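Local coordinates for GGDEF family protein (Vibrio cholerae, PDB 5GZS) that binds arginine through its periplasmic portion and probably uses that signal to regulate its diguanylate cyclase activity, at residues E11-V15 with I141-P146; Y78-Y84 with L152-N158; R93-K99 with I114-E120. One frame throughout, in Å; residues are numbered along the deposited sequence.

Contact 1 (E11-V15 with I141-P146); sequences EADDV and INQLKP. With ARG (arginine), chain B.
One wall of the arginine-binding pocket is built where Glu11 meets Asn142, and both residues face the guanidinium end of the ligand. The asparagine amide ties the two segments together: ND2 of Asn142 donates to the backbone O of Glu11, at a modelled 2.5 Å that is probably somewhat too short, and the acceptor lies close to the amide plane. Asparagine suits this place because ND2 serves the protein backbone while OD1, the other atom of the amide, turns to the ligand and stands 3.6 Å from its NH1. The side chain gets there with CG beside its own backbone N (chi1 -55°). Glu11 supplies the complementary charge, its OE2 accepting from ligand NH2 at 3.0 Å. Glu11 is buried, which would probably strengthen the attraction between its carboxylate and the guanidinium.

Such a site between two lobes is the hallmark of solute-binding proteins of family 3, and here the loop after strand 6-10 is fastened to the turn leading into helix 144-149. The loop makes two successive inverse gamma turns, centred on Asp13 and Asp14, before Asp14, at the N-cap of helix 15-28, caps a backbone N there with its carboxylate, whose OD1 also bonds Thr17 OG1. Its backbone bonds back to the same asparagine, Asp13 N reaching a lone pair of Asn142 O at 3.2 Å. The Asp13 carboxylate then works through a water that gives one hydrogen to its OD2 and the other to Ile141 O, 2.8 Å away, while accepting from Lys145 N. Lys145 NZ stays 4.0 Å from Asp13 OD2, too far for a salt bridge; Tyr202 OH is hydrogen-bonded to both, and Arg18 pairs with Asp13 OD1. Val15 CG1 packs on Ile141 CD1 at 3.8 Å, the chains crossing at about a right angle against helix 189-218.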
loop_
_atom_site.group_PDB
_atom_site.type_symbol
_atom_site.label_atom_id
_atom_site.label_comp_id
_atom_site.label_asym_id
_atom_site.label_seq_id
_atom_site.Cartn_x
_atom_site.Cartn_y
_atom_site.Cartn_z
ATOM N N GLU A 11 -34.309 -10.067 8.662
ATOM C CA GLU A 11 -33.450 -11.226 8.879
ATOM C C GLU A 11 -32.619 -11.062 10.152
ATOM O O GLU A 11 -31.799 -10.149 10.256
ATOM C CB GLU A 11 -32.533 -11.446 7.675
ATOM C CG GLU A 11 -31.996 -12.864 7.556
ATOM C CD GLU A 11 -30.529 -12.901 7.176
ATOM O OE1 GLU A 11 -29.851 -13.895 7.513
ATOM O OE2 GLU A 11 -30.053 -11.937 6.540
ATOM N N ALA A 12 -32.839 -11.952 11.114
ATOM C CA ALA A 12 -32.141 -11.917 12.369
ATOM C C ALA A 12 -32.411 -10.588 13.053
ATOM O O ALA A 12 -33.498 -10.104 13.004
ATOM C CB ALA A 12 -30.665 -12.122 12.141
ATOM N N ASP A 13 -31.423 -10.033 13.726
ATOM C CA ASP A 13 -31.562 -8.785 14.453
ATOM C C ASP A 13 -31.418 -7.645 13.493
ATOM O O ASP A 13 -30.347 -7.158 13.278
ATOM C CB ASP A 13 -30.484 -8.679 15.508
ATOM C CG ASP A 13 -30.723 -7.578 16.462
ATOM O OD1 ASP A 13 -31.858 -7.237 16.695
ATOM O OD2 ASP A 13 -29.776 -7.052 17.015
ATOM N N ASP A 14 -32.515 -7.223 12.908
ATOM C CA ASP A 14 -32.472 -6.250 11.852
ATOM C C ASP A 14 -32.752 -4.895 12.419
ATOM O O ASP A 14 -33.807 -4.369 12.256
ATOM C CB ASP A 14 -33.481 -6.621 10.801
ATOM C CG ASP A 14 -33.130 -6.108 9.476
ATOM O OD1 ASP A 14 -32.552 -5.039 9.406
ATOM O OD2 ASP A 14 -33.461 -6.756 8.497
ATOM N N VAL A 15 -31.774 -4.344 13.097
ATOM C CA VAL A 15 -31.982 -3.183 13.868
ATOM C C VAL A 15 -32.202 -1.976 12.991
ATOM O O VAL A 15 -32.917 -1.094 13.349
ATOM C CB VAL A 15 -30.850 -3.011 14.880
ATOM C CG1 VAL A 15 -29.537 -3.272 14.236
ATOM C CG2 VAL A 15 -30.865 -1.655 15.511
ATOM N N ILE A 141 -24.857 -6.498 10.000
ATOM C CA ILE A 141 -25.165 -6.211 11.402
ATOM C C ILE A 141 -26.254 -7.131 11.952
ATOM O O ILE A 141 -26.285 -7.400 13.149
ATOM C CB ILE A 141 -25.581 -4.711 11.583
ATOM C CG1 ILE A 141 -25.691 -4.329 13.063
ATOM C CG2 ILE A 141 -26.870 -4.409 10.856
ATOM C CD1 ILE A 141 -25.893 -2.851 13.288
ATOM N N ASN A 142 -27.127 -7.633 11.078
ATOM C CA ASN A 142 -28.140 -8.630 11.469
ATOM C C ASN A 142 -27.595 -9.785 12.304
ATOM O O ASN A 142 -28.275 -10.329 13.183
ATOM C CB ASN A 142 -28.805 -9.196 10.227
ATOM C CG ASN A 142 -29.393 -8.112 9.348
ATOM O OD1 ASN A 142 -28.664 -7.294 8.776
ATOM N ND2 ASN A 142 -30.714 -8.096 9.238
ATOM N N GLN A 143 -26.356 -10.157 12.030
ATOM C CA GLN A 143 -25.760 -11.292 12.704
ATOM C C GLN A 143 -24.992 -10.912 13.965
ATOM O O GLN A 143 -24.639 -11.785 14.753
ATOM C CB GLN A 143 -24.833 -12.032 11.751
ATOM C CG GLN A 143 -25.477 -12.446 10.440
ATOM C CD GLN A 143 -26.667 -13.375 10.628
ATOM O OE1 GLN A 143 -26.743 -14.111 11.615
ATOM N NE2 GLN A 143 -27.594 -13.368 9.658
ATOM N N LEU A 144 -24.760 -9.620 14.174
ATOM C CA LEU A 144 -23.845 -9.182 15.221
ATOM C C LEU A 144 -24.219 -9.678 16.620
ATOM O O LEU A 144 -23.423 -10.367 17.285
ATOM C CB LEU A 144 -23.745 -7.655 15.234
ATOM C CG LEU A 144 -22.612 -7.149 16.135
ATOM C CD1 LEU A 144 -21.294 -7.740 15.670
ATOM C CD2 LEU A 144 -22.534 -5.632 16.127
ATOM N N LYS A 145 -25.419 -9.316 17.070
ATOM C CA LYS A 145 -25.855 -9.669 18.416
ATOM C C LYS A 145 -25.903 -11.212 18.601
ATOM O O LYS A 145 -25.277 -11.729 19.521
ATOM C CB LYS A 145 -27.196 -8.989 18.731
ATOM C CG LYS A 145 -27.749 -9.228 20.136
ATOM C CD LYS A 145 -29.071 -8.482 20.346
ATOM C CE LYS A 145 -28.800 -7.203 21.102
ATOM N NZ LYS A 145 -29.813 -6.114 20.943
ATOM N N PRO A 146 -26.583 -11.957 17.708
ATOM C CA PRO A 146 -26.562 -13.407 17.965
ATOM C C PRO A 146 -25.172 -14.021 17.835
ATOM O O PRO A 146 -24.845 -14.939 18.588
ATOM C CB PRO A 146 -27.506 -13.976 16.900
ATOM C CG PRO A 146 -27.568 -12.914 15.826
ATOM C CD PRO A 146 -27.421 -11.607 16.544
HETATM N N ARG B . -26.556 -5.262 1.347
HETATM C CA ARG B . -25.989 -6.503 0.841
HETATM C C ARG B . -26.850 -7.074 -0.279
HETATM O O ARG B . -26.380 -7.831 -1.127
HETATM C CB ARG B . -25.846 -7.515 1.964
HETATM C CG ARG B . -27.162 -7.953 2.577
HETATM C CD ARG B . -26.866 -8.675 3.873
HETATM N NE ARG B . -28.060 -9.220 4.482
HETATM C CZ ARG B . -28.968 -8.490 5.115
HETATM N NH1 ARG B . -28.825 -7.172 5.211
HETATM N NH2 ARG B . -30.028 -9.084 5.637
HETATM O OXT ARG B . -28.039 -6.790 -0.363
HETATM O O HOH W 1 -27.057 -7.391 15.872
#

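Contact 2 (Y78-Y84 with L152-N158); sequences YTYLYSY and LDVQLLN
Antiparallel pairing of strands 79-83 and 153-156 forms one margin of a three-stranded sheet, with Leu81 facing Gln155 and Ser83 facing Asp153 as hydrogen-bonded pairs. Leu81 N gives to Gln155 O at 2.9 Å, and the reverse bond from Gln155 N to Leu81 O has much the same length. Beyond the regular strand, Leu157 N continues the pattern to Thr79 O. Asn158 then takes over with its side chain: OD1 receives Thr79 N on a lone pair at 2.7 Å. An amide at this point can act in two directions, since ND2 donates to Glu77 O.

Tyr80, Tyr82, Val154 and Leu156 share one face of the sheet, where valine and leucine offer methyls to the flat rings. Leu156 places CD1 over a face of the Tyr80 ring, 3.8 Å from its centroid and 26° off the normal. It can do so because CG stands opposite the backbone N (chi1 -172°), which swings the branch back toward strand 79-83. Leu156 CD1 also meets the edge of the Tyr78 ring, 3.8 Å from Tyr78 CD2, and so wedges between two tyrosines. Val154 runs alongside Tyr82, its CG1 close to ring atom CD1, while its CB lies against Tyr80 CD2. At the far end, Leu152 covers a face of the Tyr84 ring, with CG 4.0 Å from the centroid. Leu81, on the other face, packs its CB on Leu157 CD2 at 3.9 Å.

The tyrosines combine apolar rings with hydroxyls that find partners further off: Tyr80 OH bonds Gln203 and Tyr78 OH bonds Gln200 on helix 189-218, and Tyr82 OH bonds Ala140 O. Helix 144-149 covers Tyr80, Tyr82 and Val154, while strand 137-140 pairs with the other side of strand 79-83.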
loop_
_atom_site.group_PDB
_atom_site.type_symbol
_atom_site.label_atom_id
_atom_site.label_comp_id
_atom_site.label_asym_id
_atom_site.label_seq_id
_atom_site.Cartn_x
_atom_site.Cartn_y
_atom_site.Cartn_z
ATOM N N TYR A 78 -23.578 -1.769 8.236
ATOM C CA TYR A 78 -22.411 -2.250 8.975
ATOM C C TYR A 78 -22.139 -3.711 8.586
ATOM O O TYR A 78 -23.050 -4.553 8.592
ATOM C CB TYR A 78 -22.619 -2.105 10.479
ATOM C CG TYR A 78 -22.404 -0.706 11.010
ATOM C CD1 TYR A 78 -23.397 0.260 10.916
ATOM C CD2 TYR A 78 -21.211 -0.353 11.634
ATOM C CE1 TYR A 78 -23.195 1.530 11.413
ATOM C CE2 TYR A 78 -21.004 0.900 12.126
ATOM C CZ TYR A 78 -21.985 1.842 12.015
ATOM O OH TYR A 78 -21.769 3.111 12.526
ATOM N N THR A 79 -20.887 -3.990 8.233
ATOM C CA THR A 79 -20.514 -5.269 7.663
ATOM C C THR A 79 -19.277 -5.822 8.355
ATOM O O THR A 79 -18.271 -5.124 8.501
ATOM C CB THR A 79 -20.263 -5.153 6.146
ATOM O OG1 THR A 79 -21.496 -4.814 5.488
ATOM C CG2 THR A 79 -19.731 -6.481 5.567
ATOM N N TYR A 80 -19.364 -7.078 8.792
ATOM C CA TYR A 80 -18.349 -7.633 9.687
ATOM C C TYR A 80 -17.776 -8.954 9.185
ATOM O O TYR A 80 -18.473 -9.762 8.524
ATOM C CB TYR A 80 -18.919 -7.836 11.115
ATOM C CG TYR A 80 -19.554 -6.601 11.749
ATOM C CD1 TYR A 80 -20.899 -6.288 11.512
ATOM C CD2 TYR A 80 -18.828 -5.780 12.603
ATOM C CE1 TYR A 80 -21.491 -5.191 12.074
ATOM C CE2 TYR A 80 -19.412 -4.667 13.191
ATOM C CZ TYR A 80 -20.752 -4.375 12.908
ATOM O OH TYR A 80 -21.357 -3.278 13.454
ATOM N N LEU A 81 -16.493 -9.153 9.497
ATOM C CA LEU A 81 -15.891 -10.482 9.484
ATOM C C LEU A 81 -16.134 -11.103 10.855
ATOM O O LEU A 81 -15.615 -10.607 11.867
ATOM C CB LEU A 81 -14.384 -10.426 9.187
ATOM C CG LEU A 81 -13.639 -11.769 9.314
ATOM C CD1 LEU A 81 -14.144 -12.823 8.301
ATOM C CD2 LEU A 81 -12.162 -11.540 9.172
ATOM N N TYR A 82 -16.937 -12.160 10.905
ATOM C CA TYR A 82 -17.101 -12.892 12.155
ATOM C C TYR A 82 -16.086 -14.040 12.248
ATOM O O TYR A 82 -15.924 -14.836 11.318
ATOM C CB TYR A 82 -18.520 -13.441 12.284
ATOM C CG TYR A 82 -19.585 -12.388 12.252
ATOM C CD1 TYR A 82 -20.012 -11.768 13.425
ATOM C CD2 TYR A 82 -20.163 -12.010 11.052
ATOM C CE1 TYR A 82 -20.989 -10.800 13.399
ATOM C CE2 TYR A 82 -21.135 -11.051 11.007
ATOM C CZ TYR A 82 -21.543 -10.437 12.178
ATOM O OH TYR A 82 -22.527 -9.487 12.113
ATOM N N SER A 83 -15.410 -14.143 13.376
ATOM C CA SER A 83 -14.373 -15.156 13.478
ATOM C C SER A 83 -13.993 -15.416 14.919
ATOM O O SER A 83 -14.017 -14.528 15.774
ATOM C CB SER A 83 -13.124 -14.753 12.669
ATOM O OG SER A 83 -12.484 -13.582 13.183
ATOM N N TYR A 84 -13.666 -16.670 15.174
ATOM C CA TYR A 84 -13.176 -17.079 16.469
ATOM C C TYR A 84 -11.783 -16.483 16.581
ATOM O O TYR A 84 -10.899 -16.820 15.789
ATOM C CB TYR A 84 -13.196 -18.621 16.597
ATOM C CG TYR A 84 -14.569 -19.157 16.951
ATOM C CD1 TYR A 84 -15.174 -18.795 18.150
ATOM C CD2 TYR A 84 -15.272 -20.005 16.092
ATOM C CE1 TYR A 84 -16.431 -19.253 18.498
ATOM C CE2 TYR A 84 -16.549 -20.485 16.438
ATOM C CZ TYR A 84 -17.117 -20.096 17.649
ATOM O OH TYR A 84 -18.372 -20.525 18.045
ATOM N N LEU A 152 -18.246 -15.211 19.355
ATOM C CA LEU A 152 -17.474 -14.804 18.188
ATOM C C LEU A 152 -16.982 -13.366 18.289
ATOM O O LEU A 152 -17.552 -12.550 19.014
ATOM C CB LEU A 152 -18.283 -14.991 16.906
ATOM C CG LEU A 152 -18.153 -16.440 16.451
ATOM C CD1 LEU A 152 -19.108 -17.327 17.194
ATOM C CD2 LEU A 152 -18.339 -16.560 14.981
ATOM N N ASP A 153 -15.903 -13.066 17.570
ATOM C CA ASP A 153 -15.409 -11.694 17.496
ATOM C C ASP A 153 -15.688 -11.124 16.112
ATOM O O ASP A 153 -15.969 -11.862 15.168
ATOM C CB ASP A 153 -13.914 -11.628 17.803
ATOM C CG ASP A 153 -13.474 -10.269 18.386
ATOM O OD1 ASP A 153 -14.254 -9.289 18.381
ATOM O OD2 ASP A 153 -12.312 -10.185 18.847
ATOM N N VAL A 154 -15.622 -9.804 15.995
ATOM C CA VAL A 154 -15.821 -9.168 14.705
ATOM C C VAL A 154 -14.670 -8.253 14.361
ATOM O O VAL A 154 -13.941 -7.785 15.241
ATOM C CB VAL A 154 -17.143 -8.359 14.654
ATOM C CG1 VAL A 154 -18.261 -9.272 14.709
ATOM C CG2 VAL A 154 -17.243 -7.418 15.789
ATOM N N GLN A 155 -14.497 -8.053 13.061
ATOM C CA GLN A 155 -13.734 -6.944 12.519
ATOM C C GLN A 155 -14.696 -6.179 11.571
ATOM O O GLN A 155 -15.217 -6.756 10.600
ATOM C CB GLN A 155 -12.478 -7.450 11.809
ATOM C CG GLN A 155 -11.729 -6.423 10.956
ATOM C CD GLN A 155 -10.873 -7.089 9.853
ATOM O OE1 GLN A 155 -10.752 -8.318 9.793
ATOM N NE2 GLN A 155 -10.302 -6.277 8.968
ATOM N N LEU A 156 -14.979 -4.912 11.887
ATOM C CA LEU A 156 -15.798 -4.062 11.022
ATOM C C LEU A 156 -15.105 -3.898 9.695
ATOM O O LEU A 156 -13.972 -3.429 9.643
ATOM C CB LEU A 156 -16.045 -2.693 11.644
ATOM C CG LEU A 156 -17.049 -1.825 10.870
ATOM C CD1 LEU A 156 -18.345 -2.597 10.715
ATOM C CD2 LEU A 156 -17.311 -0.464 11.545
ATOM N N LEU A 157 -15.772 -4.298 8.622
ATOM C CA LEU A 157 -15.142 -4.266 7.321
ATOM C C LEU A 157 -15.380 -2.962 6.580
ATOM O O LEU A 157 -14.804 -2.772 5.531
ATOM C CB LEU A 157 -15.629 -5.445 6.458
ATOM C CG LEU A 157 -15.272 -6.856 6.971
ATOM C CD1 LEU A 157 -15.491 -7.873 5.894
ATOM C CD2 LEU A 157 -13.828 -6.951 7.505
ATOM N N ASN A 158 -16.212 -2.058 7.105
ATOM C CA ASN A 158 -16.670 -0.896 6.308
ATOM C C ASN A 158 -15.573 0.116 6.040
ATOM O O ASN A 158 -15.607 0.834 5.053
ATOM C CB ASN A 158 -17.850 -0.185 6.985
ATOM C CG ASN A 158 -19.126 -1.003 6.931
ATOM O OD1 ASN A 158 -19.376 -1.835 7.811
ATOM N ND2 ASN A 158 -19.938 -0.773 5.908
#

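Contact 3 (R93-K99 with I114-E120)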
loop_
_atom_site.group_PDB
_atom_site.type_symbol
_atom_site.label_atom_id
_atom_site.label_comp_id
_atom_site.label_asym_id
_atom_site.label_seq_id
_atom_site.Cartn_x
_atom_site.Cartn_y
_atom_site.Cartn_z
ATOM N N ARG A 93 -8.386 -18.680 4.324
ATOM C CA ARG A 93 -8.372 -19.422 3.070
ATOM C C ARG A 93 -9.794 -19.893 2.757
ATOM O O ARG A 93 -10.142 -20.109 1.599
ATOM C CB ARG A 93 -7.387 -20.582 3.153
ATOM C CG ARG A 93 -6.038 -20.189 3.757
ATOM C CD ARG A 93 -5.516 -21.332 4.602
ATOM N NE ARG A 93 -6.464 -21.649 5.670
ATOM C CZ ARG A 93 -6.891 -22.878 5.945
ATOM N NH1 ARG A 93 -6.461 -23.906 5.216
ATOM N NH2 ARG A 93 -7.760 -23.074 6.933
ATOM N N LEU A 94 -10.612 -20.009 3.806
ATOM C CA LEU A 94 -12.047 -20.257 3.685
ATOM C C LEU A 94 -12.821 -19.133 4.316
ATOM O O LEU A 94 -12.463 -18.681 5.400
ATOM C CB LEU A 94 -12.450 -21.556 4.366
ATOM C CG LEU A 94 -12.086 -22.837 3.643
ATOM C CD1 LEU A 94 -11.382 -23.772 4.616
ATOM C CD2 LEU A 94 -13.333 -23.461 3.079
ATOM N N VAL A 95 -13.880 -18.691 3.646
ATOM C CA VAL A 95 -14.810 -17.697 4.186
ATOM C C VAL A 95 -16.245 -18.098 3.870
ATOM O O VAL A 95 -16.554 -18.492 2.743
ATOM C CB VAL A 95 -14.576 -16.276 3.622
ATOM C CG1 VAL A 95 -15.622 -15.324 4.144
ATOM C CG2 VAL A 95 -13.243 -15.753 4.041
ATOM N N GLY A 96 -17.118 -17.992 4.866
ATOM C CA GLY A 96 -18.535 -18.248 4.678
ATOM C C GLY A 96 -19.186 -17.016 4.074
ATOM O O GLY A 96 -18.849 -15.878 4.428
ATOM N N ILE A 97 -20.106 -17.241 3.148
ATOM C CA ILE A 97 -20.726 -16.139 2.434
ATOM C C ILE A 97 -22.227 -16.338 2.358
ATOM O O ILE A 97 -22.701 -17.377 1.869
ATOM C CB ILE A 97 -20.168 -15.986 0.995
ATOM C CG1 ILE A 97 -18.650 -15.761 1.001
ATOM C CG2 ILE A 97 -20.877 -14.851 0.260
ATOM C CD1 ILE A 97 -18.212 -14.364 1.439
ATOM N N PRO A 98 -22.989 -15.338 2.835
ATOM C CA PRO A 98 -24.451 -15.375 2.746
ATOM C C PRO A 98 -24.859 -15.438 1.287
ATOM O O PRO A 98 -24.304 -14.719 0.454
ATOM C CB PRO A 98 -24.896 -14.055 3.382
ATOM C CG PRO A 98 -23.682 -13.472 3.999
ATOM C CD PRO A 98 -22.501 -14.033 3.290
ATOM N N LYS A 99 -25.807 -16.301 0.976
ATOM C CA LYS A 99 -26.148 -16.526 -0.411
ATOM C C LYS A 99 -27.113 -15.426 -0.863
ATOM O O LYS A 99 -27.947 -14.959 -0.082
ATOM C CB LYS A 99 -26.743 -17.926 -0.589
ATOM C CG LYS A 99 -27.641 -18.071 -1.791
ATOM C CD LYS A 99 -28.699 -19.107 -1.540
ATOM C CE LYS A 99 -29.648 -18.378 -0.654
ATOM N NZ LYS A 99 -30.904 -18.940 -0.099
ATOM N N ILE A 114 -8.896 -16.683 -1.285
ATOM C CA ILE A 114 -9.845 -17.277 -0.359
ATOM C C ILE A 114 -10.945 -17.980 -1.134
ATOM O O ILE A 114 -11.386 -17.480 -2.167
ATOM C CB ILE A 114 -10.520 -16.232 0.552
ATOM C CG1 ILE A 114 -9.573 -15.072 0.911
ATOM C CG2 ILE A 114 -11.050 -16.914 1.785
ATOM C CD1 ILE A 114 -10.100 -14.175 2.025
ATOM N N GLN A 115 -11.426 -19.122 -0.671
ATOM C CA GLN A 115 -12.600 -19.581 -1.359
ATOM C C GLN A 115 -13.792 -19.505 -0.443
ATOM O O GLN A 115 -13.726 -19.800 0.751
ATOM C CB GLN A 115 -12.457 -20.993 -1.924
ATOM C CG GLN A 115 -11.400 -20.966 -3.054
ATOM C CD GLN A 115 -11.073 -22.313 -3.692
ATOM O OE1 GLN A 115 -11.238 -23.368 -3.077
ATOM N NE2 GLN A 115 -10.700 -22.281 -4.973
ATOM N N GLN A 116 -14.898 -19.149 -1.076
ATOM C CA GLN A 116 -16.160 -18.882 -0.431
ATOM C C GLN A 116 -16.963 -20.159 -0.298
ATOM O O GLN A 116 -16.869 -21.029 -1.153
ATOM C CB GLN A 116 -16.925 -17.849 -1.251
ATOM C CG GLN A 116 -16.144 -16.557 -1.369
ATOM C CD GLN A 116 -16.788 -15.564 -2.297
ATOM O OE1 GLN A 116 -17.977 -15.667 -2.613
ATOM N NE2 GLN A 116 -16.004 -14.590 -2.752
ATOM N N VAL A 117 -17.726 -20.287 0.784
ATOM C CA VAL A 117 -18.651 -21.406 0.965
ATOM C C VAL A 117 -20.002 -20.850 1.403
ATOM O O VAL A 117 -20.122 -20.226 2.468
ATOM C CB VAL A 117 -18.159 -22.416 2.003
ATOM C CG1 VAL A 117 -19.059 -23.654 1.995
ATOM C CG2 VAL A 117 -16.713 -22.777 1.751
ATOM N N GLU A 118 -20.995 -21.026 0.538
ATOM C CA GLU A 118 -22.298 -20.399 0.708
ATOM C C GLU A 118 -23.116 -21.048 1.812
ATOM O O GLU A 118 -23.025 -22.253 2.048
ATOM C CB GLU A 118 -23.079 -20.429 -0.608
ATOM C CG GLU A 118 -24.582 -20.575 -0.434
ATOM C CD GLU A 118 -25.293 -20.872 -1.741
ATOM O OE1 GLU A 118 -25.085 -20.119 -2.715
ATOM O OE2 GLU A 118 -26.058 -21.857 -1.792
ATOM N N TYR A 119 -23.922 -20.234 2.483
ATOM C CA TYR A 119 -24.801 -20.727 3.533
ATOM C C TYR A 119 -26.160 -20.029 3.498
ATOM O O TYR A 119 -26.365 -19.071 2.740
ATOM C CB TYR A 119 -24.136 -20.565 4.914
ATOM C CG TYR A 119 -23.821 -19.139 5.334
ATOM C CD1 TYR A 119 -24.841 -18.257 5.699
ATOM C CD2 TYR A 119 -22.509 -18.682 5.406
ATOM C CE1 TYR A 119 -24.572 -16.967 6.083
ATOM C CE2 TYR A 119 -22.230 -17.382 5.801
ATOM C CZ TYR A 119 -23.272 -16.530 6.139
ATOM O OH TYR A 119 -23.032 -15.230 6.535
ATOM N N GLU A 120 -27.090 -20.522 4.313
ATOM C CA GLU A 120 -28.404 -19.900 4.450
ATOM C C GLU A 120 -28.791 -19.654 5.902
ATOM O O GLU A 120 -29.116 -20.598 6.627
ATOM C CB GLU A 120 -29.474 -20.755 3.798
ATOM C CG GLU A 120 -29.446 -20.745 2.293
ATOM C CD GLU A 120 -30.764 -21.218 1.728
ATOM O OE1 GLU A 120 -31.814 -20.919 2.346
ATOM O OE2 GLU A 120 -30.750 -21.900 0.680
#
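Tyr119 lays its ring flat against the backbone of the neighbouring strand, with Ile97 C and Pro98 N over one face and Gly96 CA in plane at its edge. The ring reaches across because CG sits between the backbone N and the carbonyl carbon (chi1 62°). Pro98 CA lies over the same ring, 4.0 Å from the centroid and 23° off the normal, and the rigid pyrrolidine runs alongside the phenol. Gly96, having no side chain, lets the ring edge approach its main chain. Beyond the ring, Tyr119 OH is held by Asp139.

On the opposite side of the two-stranded sheet from Tyr119, Ile97 CG1 rests on Gln116 CB at 3.5 Å, so the glutamine lends its methylenes to the isoleucine while NE2 bonds Gly104 O. Further back, Val95 CG2 meets Ile114 CG2 at 3.4 Å. Lys99 runs past Glu118, its CG 3.4 Å from Glu118 OE1, and bends at chi3 to bring NZ into a salt bridge with Glu120 OE2.

Backbone bonds alternate between the strands, Val117 N to Val95 O at 2.9 Å and Ile97 N to Val117 O at 3.1 Å among them. Strands 94-98 and 115-119 run parallel with a 38° twist, joined through helix 103-110: a beta-alpha-beta crossover, as is usual in periplasmic binding folds.

From the N terminus, the loop at 11-15 waits some 125 residues for its partner at 141-146, so contact 1 closes a long excursion of the chain. Within that span strand 79-83 opens contact 2, which closes at 152-158, just after helix 144-149; contacts 1 and 2 therefore cross. They also touch in space, Leu144 packing against Tyr80, Tyr82 and Val154. Contact 3 closes the shortest loop, which holds helix 103-110, and is nested inside both larger ones. Contact 1 fastens the pocket loop to the start of helix 144-149, contact 2 sets the edge strand on the three-stranded sheet, and contact 3 joins the parallel pair without touching the other two.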